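Local structure of cGAS/DncV-like nucleotidyltransferase in E. coli homolog (6E0K) at residues Y44-Y49 and D62-L67. The protein makes the cyclic dinucleotide 3',3'-cUAMP from UTP and ATP, the second messenger of a bacterial CBASS antiphage defence system. Sequence-based numbering, arbitrary orientation.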
ATOM      1  N   TYR A  44     -11.875   6.540  -0.625  1.00 13.13           N
ATOM      2  CA  TYR A  44     -10.620   6.971  -1.216  1.00 12.39           C
ATOM      3  C   TYR A  44      -9.824   5.763  -1.687  1.00 14.59           C
ATOM      4  O   TYR A  44     -10.122   4.619  -1.343  1.00 14.37           O
ATOM      5  CB  TYR A  44      -9.807   7.841  -0.241  1.00 15.49           C
ATOM      6  CG  TYR A  44      -9.398   7.217   1.080  1.00 12.99           C
ATOM      7  CD1 TYR A  44     -10.237   7.279   2.191  1.00 14.39           C
ATOM      8  CD2 TYR A  44      -8.149   6.608   1.229  1.00 13.49           C
ATOM      9  CE1 TYR A  44      -9.847   6.733   3.417  1.00 14.20           C
ATOM     10  CE2 TYR A  44      -7.754   6.056   2.448  1.00 13.70           C
ATOM     11  CZ  TYR A  44      -8.610   6.119   3.529  1.00 14.58           C
ATOM     12  OH  TYR A  44      -8.218   5.584   4.737  1.00 14.45           O
ATOM     13  N   LEU A  45      -8.823   6.024  -2.531  1.00 14.70           N
ATOM     14  CA  LEU A  45      -7.982   4.952  -3.028  1.00 14.20           C
ATOM     15  C   LEU A  45      -6.759   4.776  -2.155  1.00 13.52           C
ATOM     16  O   LEU A  45      -6.274   5.724  -1.537  1.00 14.98           O
ATOM     17  CB  LEU A  45      -7.510   5.221  -4.458  1.00 19.52           C
ATOM     18  CG  LEU A  45      -8.618   5.204  -5.490  1.00 20.28           C
ATOM     19  CD1 LEU A  45      -7.996   5.176  -6.874  1.00 20.23           C
ATOM     20  CD2 LEU A  45      -9.529   3.991  -5.265  1.00 18.95           C
ATOM     21  N   GLN A  46      -6.253   3.551  -2.130  1.00 13.93           N
ATOM     22  CA  GLN A  46      -4.946   3.280  -1.563  1.00 17.83           C
ATOM     23  C   GLN A  46      -4.190   2.430  -2.570  1.00 15.83           C
ATOM     24  O   GLN A  46      -4.642   2.261  -3.717  1.00 16.68           O
ATOM     25  CB  GLN A  46      -5.061   2.593  -0.196  1.00 16.36           C
ATOM     26  CG  GLN A  46      -5.640   1.176  -0.225  1.00 14.50           C
ATOM     27  CD  GLN A  46      -5.466   0.472   1.124  1.00 21.21           C
ATOM     28  OE1 GLN A  46      -4.518   0.750   1.859  1.00 23.02           O
ATOM     29  NE2 GLN A  46      -6.376  -0.445   1.441  1.00 18.94           N
ATOM     30  N   GLY A  47      -3.031   1.911  -2.174  1.00 17.69           N
ATOM     31  CA  GLY A  47      -2.395   0.991  -3.094  1.00 16.86           C
ATOM     32  C   GLY A  47      -1.692   1.702  -4.235  1.00 12.45           C
ATOM     33  O   GLY A  47      -1.482   2.917  -4.229  1.00 14.26           O
ATOM     34  N   SER A  48      -1.353   0.906  -5.246  1.00 13.02           N
ATOM     35  CA  SER A  48      -0.445   1.388  -6.282  1.00 10.94           C
ATOM     36  C   SER A  48      -1.050   2.545  -7.073  1.00 14.08           C
ATOM     37  O   SER A  48      -0.357   3.525  -7.368  1.00 12.61           O
ATOM     38  CB  SER A  48      -0.052   0.241  -7.212  1.00 18.23           C
ATOM     39  OG  SER A  48      -1.163  -0.216  -7.957  1.00 25.14           O
ATOM     40  N   TYR A  49      -2.341   2.475  -7.415  1.00 13.41           N
ATOM     41  CA  TYR A  49      -2.913   3.563  -8.207  1.00 12.68           C
ATOM     42  C   TYR A  49      -2.879   4.877  -7.434  1.00 11.82           C
ATOM     43  O   TYR A  49      -2.525   5.930  -7.977  1.00 14.55           O
ATOM     44  CB  TYR A  49      -4.351   3.242  -8.617  1.00 11.77           C
ATOM     45  CG  TYR A  49      -4.517   2.167  -9.647  1.00 10.76           C
ATOM     46  CD1 TYR A  49      -4.003   2.300 -10.933  1.00 10.60           C
ATOM     47  CD2 TYR A  49      -5.259   1.030  -9.361  1.00 11.82           C
ATOM     48  CE1 TYR A  49      -4.210   1.308 -11.891  1.00 11.92           C
ATOM     49  CE2 TYR A  49      -5.447   0.044 -10.304  1.00 11.64           C
ATOM     50  CZ  TYR A  49      -4.936   0.195 -11.567  1.00 12.77           C
ATOM     51  OH  TYR A  49      -5.166  -0.799 -12.487  1.00 14.68           O
ATOM     52  N   ASP A  62      -7.704  -0.763  -5.340  1.00 12.08           N
ATOM     53  CA  ASP A  62      -7.806  -0.846  -3.882  1.00 11.91           C
ATOM     54  C   ASP A  62      -8.547   0.378  -3.350  1.00 13.58           C
ATOM     55  O   ASP A  62      -8.005   1.492  -3.340  1.00 15.26           O
ATOM     56  CB  ASP A  62      -6.420  -0.959  -3.255  1.00 12.73           C
ATOM     57  CG  ASP A  62      -5.679  -2.198  -3.709  1.00 23.74           C
ATOM     58  OD1 ASP A  62      -6.255  -3.301  -3.637  1.00 26.66           O
ATOM     59  OD2 ASP A  62      -4.526  -2.061  -4.171  1.00 36.33           O
ATOM     60  N   VAL A  63      -9.785   0.172  -2.897  1.00 11.19           N
ATOM     61  CA  VAL A  63     -10.664   1.242  -2.451  1.00 10.88           C
ATOM     62  C   VAL A  63     -10.856   1.121  -0.948  1.00 12.86           C
ATOM     63  O   VAL A  63     -11.036   0.017  -0.428  1.00 15.97           O
ATOM     64  CB  VAL A  63     -12.025   1.175  -3.173  1.00 14.29           C
ATOM     65  CG1 VAL A  63     -12.944   2.315  -2.723  1.00 16.22           C
ATOM     66  CG2 VAL A  63     -11.814   1.190  -4.694  1.00 13.67           C
ATOM     67  N   VAL A  64     -10.829   2.256  -0.257  1.00 10.73           N
ATOM     68  CA  VAL A  64     -11.090   2.315   1.179  1.00 11.09           C
ATOM     69  C   VAL A  64     -12.423   3.023   1.404  1.00 11.90           C
ATOM     70  O   VAL A  64     -12.631   4.137   0.915  1.00 12.78           O
ATOM     71  CB  VAL A  64      -9.964   3.055   1.919  1.00 10.54           C
ATOM     72  CG1 VAL A  64     -10.241   3.031   3.419  1.00 14.37           C
ATOM     73  CG2 VAL A  64      -8.611   2.423   1.631  1.00 14.13           C
ATOM     74  N   VAL A  65     -13.317   2.381   2.151  1.00 11.62           N
ATOM     75  CA  VAL A  65     -14.598   2.961   2.539  1.00 11.04           C
ATOM     76  C   VAL A  65     -14.546   3.124   4.053  1.00 13.72           C
ATOM     77  O   VAL A  65     -14.593   2.132   4.793  1.00 13.09           O
ATOM     78  CB  VAL A  65     -15.765   2.079   2.077  1.00 11.27           C
ATOM     79  CG1 VAL A  65     -17.077   2.594   2.622  1.00 11.87           C
ATOM     80  CG2 VAL A  65     -15.815   2.077   0.549  1.00 12.30           C
ATOM     81  N   GLN A  66     -14.386   4.360   4.520  1.00 10.93           N
ATOM     82  CA  GLN A  66     -13.993   4.625   5.904  1.00 10.88           C
ATOM     83  C   GLN A  66     -15.049   5.461   6.613  1.00 12.64           C
ATOM     84  O   GLN A  66     -15.378   6.570   6.171  1.00 13.91           O
ATOM     85  CB  GLN A  66     -12.633   5.327   5.945  1.00 11.35           C
ATOM     86  CG  GLN A  66     -12.232   5.747   7.360  1.00 10.61           C
ATOM     87  CD  GLN A  66     -10.803   6.248   7.431  1.00 12.37           C
ATOM     88  OE1 GLN A  66      -9.904   5.680   6.801  1.00 15.86           O
ATOM     89  NE2 GLN A  66     -10.574   7.297   8.219  1.00 14.70           N
ATOM     90  N   LEU A  67     -15.565   4.937   7.726  1.00 11.14           N
ATOM     91  CA  LEU A  67     -16.514   5.675   8.548  1.00 11.78           C
ATOM     92  C   LEU A  67     -15.751   6.600   9.484  1.00 13.38           C
ATOM     93  O   LEU A  67     -14.830   6.159  10.179  1.00 13.41           O
ATOM     94  CB  LEU A  67     -17.374   4.703   9.352  1.00 11.82           C
ATOM     95  CG  LEU A  67     -18.461   5.362  10.184  1.00 15.80           C
ATOM     96  CD1 LEU A  67     -19.483   5.978   9.262  1.00 19.98           C
ATOM     97  CD2 LEU A  67     -19.093   4.356  11.144  1.00 18.66           C
TER
HETATM   98  O   HOH W   1      -8.280  -1.377  -0.479  1.00 21.19           O
HETATM   99  O   HOH W   2      -5.428   0.951  -6.011  1.00 21.59           O
HETATM  100  O   HOH W   3      -2.263  -1.785  -4.974  1.00 29.48           O
HETATM  101  O   HOH W   4      -3.943  -0.495  -6.658  1.00 34.96           O
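The ring of Y44 lies flat beneath V64, whose CB sits 3.8 Å from the ring centroid in a CH-pi contact, while V64 CG1 leans over the phenol end. With CG set between backbone N and carbonyl carbon (chi1 60°), the ring reaches slantwise over the neighbouring strand, and its OH donates to Q66 OE1 at 2.7 Å, the amide turned 75° from the ring. V64 CG2 meets the other neighbour, Q46, whose extended chain crosses it and brings NE2 within 3.6 Å. Beneath these side chains Y44 and V64 form an antiparallel hydrogen-bonded pair, V64 N to Y44 O being short at 2.7 Å, and Q46 N adds a bond to D62 O. On the opposite face L45 CD2 packs against V63 CG2, towards helix 18-32. This is the nucleotidyltransferase core: strand 42-45 leads through Q46 into short helix 47-50, Q46, G47 and S48 bind ATP, and D62 beside them binds magnesium with D60 and D129. Two waters bridge this end: one accepts from D62 N and donates to Q46 O, another joins D62 OD2 to S48 OG. Farther out, Q66 NE2 bonds N68 OD1, fixing the amide that receives Y44, and P168 and K169 touch the tyrosine.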